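Local coordinates for protein VIN1 (Oscarella pearsei, PDB 6BFI) that probably binds actin filaments as a vinculin-family protein and may take part in cell-cell adhesion, at residues A272-Q277 with V295-S300; H276-A281 with V355-L360; D326-E331 with H351-K356. All coordinates share one frame; numbering follows the deposited sequence.

Contact 1. Residues A272-Q277 with V295-S300; sequences AHMFHQ and VRKCIS
Met274 reaches across to the aliphatic part of Lys297. With its CG anti to the backbone N (chi1 -177°), the chain runs out extended as far as the sulfur, and a bend at chi3 then brings the methyl to the lysine CD, the two chains crossing at a slant. SD lies 3.7 Å from both CB and CD of Lys297, and CE of Met274 is 3.8 Å from the same CD. The lysine continues away from helix 268-283 toward its ammonium end, so only methylenes are used here. CG of the partly exposed Met274 also passes the buried Cys298 at its SG, 4.3 Å away.

Phe275, next in sequence, offers a face of its ring to Cys298. The sulfur stands 3.5 Å above the ring plane over its centre, only 13° off the normal, a sulfur-aromatic contact. CB of Cys298 lies over the same face toward the far end of the ring, 3.5 Å from Phe275 CZ, and adds a CH-pi contact. Leu357 of helix 344-375 packs against both residues and joins them to a third helix.

The axes of the two short segments approach to 9.4 Å at 132°, a strongly tilted antiparallel pair. Neighbouring helices joined by a short connection and packed through such apolar side chains are typical of the up-and-down helical bundles of the vinculin family.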
loop_
_atom_site.group_PDB
_atom_site.type_symbol
_atom_site.label_atom_id
_atom_site.label_comp_id
_atom_site.label_asym_id
_atom_site.label_seq_id
_atom_site.Cartn_x
_atom_site.Cartn_y
_atom_site.Cartn_z
ATOM N N ALA A 272 -14.707 0.009 7.395
ATOM C CA ALA A 272 -15.284 1.336 7.207
ATOM C C ALA A 272 -16.396 1.308 6.166
ATOM O O ALA A 272 -17.470 1.891 6.372
ATOM C CB ALA A 272 -14.195 2.327 6.800
ATOM N N HIS A 273 -16.158 0.623 5.044
ATOM C CA HIS A 273 -17.174 0.540 4.001
ATOM C C HIS A 273 -18.421 -0.174 4.504
ATOM O O HIS A 273 -19.543 0.203 4.153
ATOM C CB HIS A 273 -16.606 -0.169 2.772
ATOM C CG HIS A 273 -17.486 -0.082 1.567
ATOM N ND1 HIS A 273 -18.351 -1.092 1.203
ATOM C CD2 HIS A 273 -17.639 0.896 0.643
ATOM C CE1 HIS A 273 -18.995 -0.741 0.103
ATOM N NE2 HIS A 273 -18.582 0.461 -0.256
ATOM N N MET A 274 -18.245 -1.204 5.335
ATOM C CA MET A 274 -19.397 -1.897 5.906
ATOM C C MET A 274 -20.170 -0.986 6.855
ATOM O O MET A 274 -21.409 -0.976 6.844
ATOM C CB MET A 274 -18.935 -3.169 6.618
ATOM C CG MET A 274 -20.059 -4.015 7.191
ATOM S SD MET A 274 -19.455 -5.522 7.977
ATOM C CE MET A 274 -18.932 -6.464 6.546
ATOM N N PHE A 275 -19.457 -0.217 7.683
ATOM C CA PHE A 275 -20.099 0.790 8.522
ATOM C C PHE A 275 -20.949 1.738 7.684
ATOM O O PHE A 275 -22.118 1.992 7.999
ATOM C CB PHE A 275 -19.040 1.577 9.299
ATOM C CG PHE A 275 -18.791 1.068 10.692
ATOM C CD1 PHE A 275 -17.886 0.042 10.923
ATOM C CD2 PHE A 275 -19.448 1.629 11.775
ATOM C CE1 PHE A 275 -17.653 -0.421 12.208
ATOM C CE2 PHE A 275 -19.219 1.169 13.060
ATOM C CZ PHE A 275 -18.323 0.144 13.276
ATOM N N HIS A 276 -20.374 2.260 6.599
ATOM C CA HIS A 276 -21.072 3.263 5.801
ATOM C C HIS A 276 -22.261 2.659 5.061
ATOM O O HIS A 276 -23.309 3.301 4.932
ATOM C CB HIS A 276 -20.096 3.915 4.824
ATOM C CG HIS A 276 -18.888 4.505 5.485
ATOM N ND1 HIS A 276 -17.797 4.958 4.775
ATOM C CD2 HIS A 276 -18.600 4.717 6.792
ATOM C CE1 HIS A 276 -16.889 5.422 5.615
ATOM N NE2 HIS A 276 -17.352 5.288 6.845
ATOM N N GLN A 277 -22.113 1.427 4.569
ATOM C CA GLN A 277 -23.220 0.753 3.899
ATOM C C GLN A 277 -24.360 0.475 4.869
ATOM O O GLN A 277 -25.538 0.596 4.506
ATOM C CB GLN A 277 -22.728 -0.548 3.263
ATOM C CG GLN A 277 -21.824 -0.348 2.061
ATOM C CD GLN A 277 -22.600 -0.182 0.770
ATOM O OE1 GLN A 277 -23.432 -1.021 0.423
ATOM N NE2 GLN A 277 -22.335 0.905 0.053
ATOM N N VAL A 295 -24.878 -4.584 10.597
ATOM C CA VAL A 295 -24.900 -3.777 11.816
ATOM C C VAL A 295 -24.310 -4.558 12.981
ATOM O O VAL A 295 -23.536 -4.018 13.784
ATOM C CB VAL A 295 -26.335 -3.306 12.119
ATOM C CG1 VAL A 295 -26.395 -2.622 13.475
ATOM C CG2 VAL A 295 -26.833 -2.372 11.028
ATOM N N ARG A 296 -24.656 -5.844 13.092
ATOM C CA ARG A 296 -24.114 -6.660 14.173
ATOM C C ARG A 296 -22.607 -6.835 14.030
ATOM O O ARG A 296 -21.882 -6.864 15.033
ATOM C CB ARG A 296 -24.825 -8.012 14.218
ATOM C CG ARG A 296 -26.251 -7.919 14.754
ATOM C CD ARG A 296 -26.893 -9.283 14.952
ATOM N NE ARG A 296 -28.035 -9.208 15.861
ATOM C CZ ARG A 296 -29.283 -8.946 15.481
ATOM N NH1 ARG A 296 -29.560 -8.736 14.202
ATOM N NH2 ARG A 296 -30.255 -8.895 16.382
ATOM N N LYS A 297 -22.112 -6.940 12.792
ATOM C CA LYS A 297 -20.666 -6.958 12.589
ATOM C C LYS A 297 -20.031 -5.653 13.057
ATOM O O LYS A 297 -18.945 -5.660 13.653
ATOM C CB LYS A 297 -20.334 -7.216 11.119
ATOM C CG LYS A 297 -20.803 -8.562 10.596
ATOM C CD LYS A 297 -20.162 -8.878 9.254
ATOM C CE LYS A 297 -20.836 -10.063 8.583
ATOM N NZ LYS A 297 -20.888 -11.261 9.464
ATOM N N CYS A 298 -20.694 -4.521 12.802
ATOM C CA CYS A 298 -20.166 -3.244 13.272
ATOM C C CYS A 298 -20.146 -3.183 14.795
ATOM O O CYS A 298 -19.221 -2.617 15.390
ATOM C CB CYS A 298 -20.988 -2.093 12.695
ATOM S SG CYS A 298 -20.838 -1.925 10.903
ATOM N N ILE A 299 -21.158 -3.764 15.445
ATOM C CA ILE A 299 -21.153 -3.841 16.903
ATOM C C ILE A 299 -19.983 -4.691 17.384
ATOM O O ILE A 299 -19.306 -4.347 18.363
ATOM C CB ILE A 299 -22.501 -4.384 17.411
ATOM C CG1 ILE A 299 -23.638 -3.431 17.029
ATOM C CG2 ILE A 299 -22.463 -4.597 18.916
ATOM C CD1 ILE A 299 -25.015 -3.928 17.427
ATOM N N SER A 300 -19.720 -5.809 16.697
ATOM C CA SER A 300 -18.583 -6.650 17.060
ATOM C C SER A 300 -17.268 -5.894 16.923
ATOM O O SER A 300 -16.365 -6.054 17.752
ATOM C CB SER A 300 -18.563 -7.914 16.202
ATOM O OG SER A 300 -19.478 -8.878 16.690
#

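Contact 2. Residues H276-A281 with V355-L360; sequences HQAQDA and VKLQEL
In the antiparallel helical bundle formed by helices 268-283, 289-306, 312-338 and 344-375, the first and last lie side by side, and Ala278 and Gln279 meet Leu357 and Gln358 between them. The short segments run at 158° with their axes 9.3 Å apart.

The apolar half of the contact is small and compact. Leu357 has CG anti to its backbone N, and chi2 (45°) then places CD2 against the methyl of Ala278, 3.6 Å from CB. Its CB packs 4.0 Å from CG of Gln279, whose chain crosses the leucine at a slant, so the glutamine contributes a methylene before its amide begins.

Beyond that methylene, Gln279 is extended and lays its amide against the start of Gln358. OE1 of Gln279 is 3.5 Å from CG of Gln358, and the two side chains cross at about a right angle, their amide planes 80° apart. OE1 of Gln279 and NE2 of Gln358 remain 4.0 Å apart, so the amides are neighbours by packing and not by a hydrogen bond. NE2 of Gln279 likewise passes Leu357 O at 3.7 Å without bonding to it. This buried amide nitrogen is instead satisfied one turn farther on, by OE1 of Glu361, while OE2 of the same carboxylate accepts from His276 NE2. Glu361 thus ties two successive turns of helix 268-283 to helix 344-375.

On the side of helix 344-375 turned from Ala278 and Gln279, Lys356 NZ makes a 3.2 Å salt bridge to Glu359 OE1 and the lysine chain touches helix 312-338. Toward the bundle interior, Leu357 reaches Cys298 and Ala278 reaches Val295, so helix 289-306 closes over the apolar half.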
loop_
_atom_site.group_PDB
_atom_site.type_symbol
_atom_site.label_atom_id
_atom_site.label_comp_id
_atom_site.label_asym_id
_atom_site.label_seq_id
_atom_site.Cartn_x
_atom_site.Cartn_y
_atom_site.Cartn_z
ATOM N N HIS A 276 -20.374 2.260 6.599
ATOM C CA HIS A 276 -21.072 3.263 5.801
ATOM C C HIS A 276 -22.261 2.659 5.061
ATOM O O HIS A 276 -23.309 3.301 4.932
ATOM C CB HIS A 276 -20.096 3.915 4.824
ATOM C CG HIS A 276 -18.888 4.505 5.485
ATOM N ND1 HIS A 276 -17.797 4.958 4.775
ATOM C CD2 HIS A 276 -18.600 4.717 6.792
ATOM C CE1 HIS A 276 -16.889 5.422 5.615
ATOM N NE2 HIS A 276 -17.352 5.288 6.845
ATOM N N GLN A 277 -22.113 1.427 4.569
ATOM C CA GLN A 277 -23.220 0.753 3.899
ATOM C C GLN A 277 -24.360 0.475 4.869
ATOM O O GLN A 277 -25.538 0.596 4.506
ATOM C CB GLN A 277 -22.728 -0.548 3.263
ATOM C CG GLN A 277 -21.824 -0.348 2.061
ATOM C CD GLN A 277 -22.600 -0.182 0.770
ATOM O OE1 GLN A 277 -23.432 -1.021 0.423
ATOM N NE2 GLN A 277 -22.335 0.905 0.053
ATOM N N ALA A 278 -24.030 0.097 6.105
ATOM C CA ALA A 278 -25.070 -0.130 7.102
ATOM C C ALA A 278 -25.751 1.178 7.489
ATOM O O ALA A 278 -26.969 1.210 7.705
ATOM C CB ALA A 278 -24.477 -0.821 8.329
ATOM N N GLN A 279 -24.983 2.268 7.570
ATOM C CA GLN A 279 -25.572 3.571 7.861
ATOM C C GLN A 279 -26.512 4.014 6.746
ATOM O O GLN A 279 -27.610 4.513 7.015
ATOM C CB GLN A 279 -24.468 4.607 8.082
ATOM C CG GLN A 279 -23.634 4.375 9.338
ATOM C CD GLN A 279 -22.281 5.069 9.286
ATOM O OE1 GLN A 279 -22.004 5.850 8.375
ATOM N NE2 GLN A 279 -21.431 4.779 10.263
ATOM N N ASP A 280 -26.105 3.836 5.489
ATOM C CA ASP A 280 -26.947 4.264 4.378
ATOM C C ASP A 280 -28.188 3.389 4.251
ATOM O O ASP A 280 -29.276 3.890 3.937
ATOM C CB ASP A 280 -26.148 4.258 3.076
ATOM C CG ASP A 280 -25.294 5.500 2.914
ATOM O OD1 ASP A 280 -25.096 6.217 3.916
ATOM O OD2 ASP A 280 -24.819 5.758 1.786
ATOM N N ALA A 281 -28.052 2.082 4.485
ATOM C CA ALA A 281 -29.221 1.214 4.405
ATOM C C ALA A 281 -30.177 1.450 5.566
ATOM O O ALA A 281 -31.392 1.299 5.404
ATOM C CB ALA A 281 -28.795 -0.252 4.359
ATOM N N VAL A 355 -27.862 6.830 12.978
ATOM C CA VAL A 355 -27.151 7.878 13.705
ATOM C C VAL A 355 -26.276 7.271 14.796
ATOM O O VAL A 355 -25.109 7.651 14.962
ATOM C CB VAL A 355 -28.152 8.900 14.276
ATOM C CG1 VAL A 355 -27.422 10.015 15.007
ATOM C CG2 VAL A 355 -29.016 9.467 13.163
ATOM N N LYS A 356 -26.818 6.307 15.548
ATOM C CA LYS A 356 -26.032 5.659 16.594
ATOM C C LYS A 356 -24.846 4.896 16.019
ATOM O O LYS A 356 -23.811 4.768 16.683
ATOM C CB LYS A 356 -26.917 4.724 17.414
ATOM C CG LYS A 356 -27.965 5.448 18.239
ATOM C CD LYS A 356 -27.325 6.539 19.079
ATOM C CE LYS A 356 -28.365 7.375 19.800
ATOM N NZ LYS A 356 -27.730 8.520 20.505
ATOM N N LEU A 357 -24.972 4.380 14.796
ATOM C CA LEU A 357 -23.850 3.689 14.172
ATOM C C LEU A 357 -22.760 4.676 13.774
ATOM O O LEU A 357 -21.564 4.383 13.915
ATOM C CB LEU A 357 -24.338 2.891 12.965
ATOM C CG LEU A 357 -23.458 1.729 12.507
ATOM C CD1 LEU A 357 -23.003 0.909 13.703
ATOM C CD2 LEU A 357 -24.220 0.860 11.526
ATOM N N GLN A 358 -23.154 5.858 13.289
ATOM C CA GLN A 358 -22.173 6.912 13.051
ATOM C C GLN A 358 -21.467 7.317 14.340
ATOM O O GLN A 358 -20.245 7.515 14.352
ATOM C CB GLN A 358 -22.843 8.126 12.413
ATOM C CG GLN A 358 -22.775 8.150 10.904
ATOM C CD GLN A 358 -23.043 9.528 10.339
ATOM O OE1 GLN A 358 -23.698 10.355 10.974
ATOM N NE2 GLN A 358 -22.529 9.788 9.142
ATOM N N GLU A 359 -22.219 7.451 15.437
ATOM C CA GLU A 359 -21.601 7.833 16.704
ATOM C C GLU A 359 -20.667 6.742 17.219
ATOM O O GLU A 359 -19.624 7.041 17.814
ATOM C CB GLU A 359 -22.679 8.159 17.737
ATOM C CG GLU A 359 -23.458 9.425 17.418
ATOM C CD GLU A 359 -24.619 9.670 18.371
ATOM O OE1 GLU A 359 -24.744 8.936 19.374
ATOM O OE2 GLU A 359 -25.408 10.602 18.111
ATOM N N LEU A 360 -21.023 5.474 16.998
ATOM C CA LEU A 360 -20.123 4.386 17.367
ATOM C C LEU A 360 -18.834 4.446 16.558
ATOM O O LEU A 360 -17.738 4.271 17.108
ATOM C CB LEU A 360 -20.816 3.037 17.177
ATOM C CG LEU A 360 -19.946 1.797 17.405
ATOM C CD1 LEU A 360 -19.340 1.806 18.804
ATOM C CD2 LEU A 360 -20.745 0.527 17.177
#

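Contact 3. Residues D326-E331 with H351-K356; sequences DQILKE and HAAAVK
No aromatic ring or other flat group takes part where Ile328 meets Ala353 and Lys356; methyl and methylene groups do all the touching. The one ring in these segments, that of His351, is directed elsewhere, its NE2 hydrogen-bonded to Pro625 O.

Ile328 carries the contact, and each of its two branches has its own partner. CG1 sits beside the backbone N (chi1 -66°), which leaves CG2 anti to that nitrogen and pointed at helix 344-375. CG2 ends 3.7 Å from CB of Ala353, methyl against methyl. The small alanine lets the backbones draw together at this point, with the CA atoms of Ile328 and Ala353 6.6 Å apart. The longer branch continues extended to CD1, which approaches Lys356 CG at 4.1 Å. The two side chains cross at about a right angle there: a bend at chi2 (-52°) turns the rest of the lysine away, so the isoleucine meets a methylene near its base and stays clear of the charged end.

The patch buries just 130 Å² and is wholly apolar. Leu349, earlier on helix 344-375, also touches Ile328, while Leu282 of helix 268-283 packs on Ala353 from the bundle interior. Leu329, beside Ile328 in sequence, turns to Val295 and Arg296 of helix 289-306.

Helices 312-338 and 344-375 follow each other through a short connection and run back along one another. They form an antiparallel helical hairpin, closed here by small apolar contacts, that makes up the second half of a four-helix bundle.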
loop_
_atom_site.group_PDB
_atom_site.type_symbol
_atom_site.label_atom_id
_atom_site.label_comp_id
_atom_site.label_asym_id
_atom_site.label_seq_id
_atom_site.Cartn_x
_atom_site.Cartn_y
_atom_site.Cartn_z
ATOM N N ASP A 326 -27.606 -2.877 20.144
ATOM C CA ASP A 326 -28.246 -4.188 20.204
ATOM C C ASP A 326 -29.698 -4.073 20.655
ATOM O O ASP A 326 -30.580 -4.754 20.117
ATOM C CB ASP A 326 -27.466 -5.115 21.135
ATOM C CG ASP A 326 -26.615 -6.116 20.380
ATOM O OD1 ASP A 326 -27.048 -6.571 19.299
ATOM O OD2 ASP A 326 -25.513 -6.449 20.868
ATOM N N GLN A 327 -29.966 -3.212 21.641
ATOM C CA GLN A 327 -31.341 -3.012 22.088
ATOM C C GLN A 327 -32.208 -2.446 20.967
ATOM O O GLN A 327 -33.334 -2.912 20.744
ATOM C CB GLN A 327 -31.368 -2.091 23.308
ATOM C CG GLN A 327 -32.742 -1.925 23.930
ATOM C CD GLN A 327 -33.265 -3.207 24.549
ATOM O OE1 GLN A 327 -32.493 -4.106 24.891
ATOM N NE2 GLN A 327 -34.583 -3.300 24.695
ATOM N N ILE A 328 -31.694 -1.446 20.245
ATOM C CA ILE A 328 -32.431 -0.901 19.107
ATOM C C ILE A 328 -32.701 -1.990 18.075
ATOM O O ILE A 328 -33.773 -2.029 17.457
ATOM C CB ILE A 328 -31.669 0.288 18.491
ATOM C CG1 ILE A 328 -31.606 1.452 19.483
ATOM C CG2 ILE A 328 -32.327 0.738 17.197
ATOM C CD1 ILE A 328 -31.006 2.714 18.902
ATOM N N LEU A 329 -31.741 -2.899 17.881
ATOM C CA LEU A 329 -31.942 -3.987 16.928
ATOM C C LEU A 329 -33.057 -4.920 17.380
ATOM O O LEU A 329 -33.897 -5.334 16.570
ATOM C CB LEU A 329 -30.639 -4.761 16.730
ATOM C CG LEU A 329 -29.846 -4.410 15.469
ATOM C CD1 LEU A 329 -29.589 -2.914 15.385
ATOM C CD2 LEU A 329 -28.539 -5.186 15.424
ATOM N N LYS A 330 -33.082 -5.264 18.670
ATOM C CA LYS A 330 -34.164 -6.097 19.187
ATOM C C LYS A 330 -35.515 -5.416 19.004
ATOM O O LYS A 330 -36.501 -6.065 18.632
ATOM C CB LYS A 330 -33.915 -6.420 20.660
ATOM C CG LYS A 330 -32.602 -7.143 20.911
ATOM C CD LYS A 330 -32.072 -6.867 22.309
ATOM C CE LYS A 330 -30.645 -7.372 22.466
ATOM N NZ LYS A 330 -30.048 -6.971 23.770
ATOM N N GLU A 331 -35.575 -4.103 19.246
ATOM C CA GLU A 331 -36.822 -3.370 19.047
ATOM C C GLU A 331 -37.251 -3.388 17.583
ATOM O O GLU A 331 -38.438 -3.560 17.277
ATOM C CB GLU A 331 -36.667 -1.934 19.548
ATOM C CG GLU A 331 -36.512 -1.823 21.058
ATOM C CD GLU A 331 -36.269 -0.399 21.524
ATOM O OE1 GLU A 331 -35.308 0.235 21.040
ATOM O OE2 GLU A 331 -37.045 0.089 22.372
ATOM N N HIS A 351 -33.500 4.910 11.296
ATOM C CA HIS A 351 -32.679 6.100 11.103
ATOM C C HIS A 351 -31.932 6.461 12.380
ATOM O O HIS A 351 -30.752 6.836 12.338
ATOM C CB HIS A 351 -33.556 7.263 10.637
ATOM C CG HIS A 351 -32.783 8.457 10.170
ATOM N ND1 HIS A 351 -32.200 9.353 11.039
ATOM C CD2 HIS A 351 -32.504 8.906 8.923
ATOM C CE1 HIS A 351 -31.590 10.299 10.348
ATOM N NE2 HIS A 351 -31.761 10.052 9.062
ATOM N N ALA A 352 -32.602 6.346 13.532
ATOM C CA ALA A 352 -31.919 6.552 14.805
ATOM C C ALA A 352 -30.788 5.547 14.986
ATOM O O ALA A 352 -29.716 5.893 15.498
ATOM C CB ALA A 352 -32.915 6.458 15.960
ATOM N N ALA A 353 -31.007 4.297 14.565
ATOM C CA ALA A 353 -29.934 3.310 14.611
ATOM C C ALA A 353 -28.776 3.717 13.712
ATOM O O ALA A 353 -27.608 3.501 14.057
ATOM C CB ALA A 353 -30.463 1.933 14.211
ATOM N N ALA A 354 -29.077 4.312 12.557
ATOM C CA ALA A 354 -28.019 4.783 11.669
ATOM C C ALA A 354 -27.189 5.867 12.343
ATOM O O ALA A 354 -25.950 5.840 12.302
ATOM C CB ALA A 354 -28.623 5.299 10.360
ATOM N N VAL A 355 -27.862 6.830 12.978
ATOM C CA VAL A 355 -27.151 7.878 13.705
ATOM C C VAL A 355 -26.276 7.271 14.796
ATOM O O VAL A 355 -25.109 7.651 14.962
ATOM C CB VAL A 355 -28.152 8.900 14.276
ATOM C CG1 VAL A 355 -27.422 10.015 15.007
ATOM C CG2 VAL A 355 -29.016 9.467 13.163
ATOM N N LYS A 356 -26.818 6.307 15.548
ATOM C CA LYS A 356 -26.032 5.659 16.594
ATOM C C LYS A 356 -24.846 4.896 16.019
ATOM O O LYS A 356 -23.811 4.768 16.683
ATOM C CB LYS A 356 -26.917 4.724 17.414
ATOM C CG LYS A 356 -27.965 5.448 18.239
ATOM C CD LYS A 356 -27.325 6.539 19.079
ATOM C CE LYS A 356 -28.365 7.375 19.800
ATOM N NZ LYS A 356 -27.730 8.520 20.505
#

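Overall arrangement
The three contacts sample three of the helix-helix interfaces of one antiparallel four-helix bundle. Contact 1 and contact 2 share helix 268-283, and contact 2 and contact 3 share helix 344-375. Contacts 1 and 2, with centres 7 Å apart, merge through Leu357; contact 3 is farther out and touches contact 1 through the packing of helix 312-338 on helix 289-306. Contact 2 is the buried one, whereas contacts 1 and 3 are partly buried, each including the aliphatic part of a lysine. Their chemistry differs accordingly: sulfur and aromatic groups in contact 1, a buried glutamine crossed by a second, more exposed one beside a leucine in contact 2, and purely aliphatic packing in contact 3.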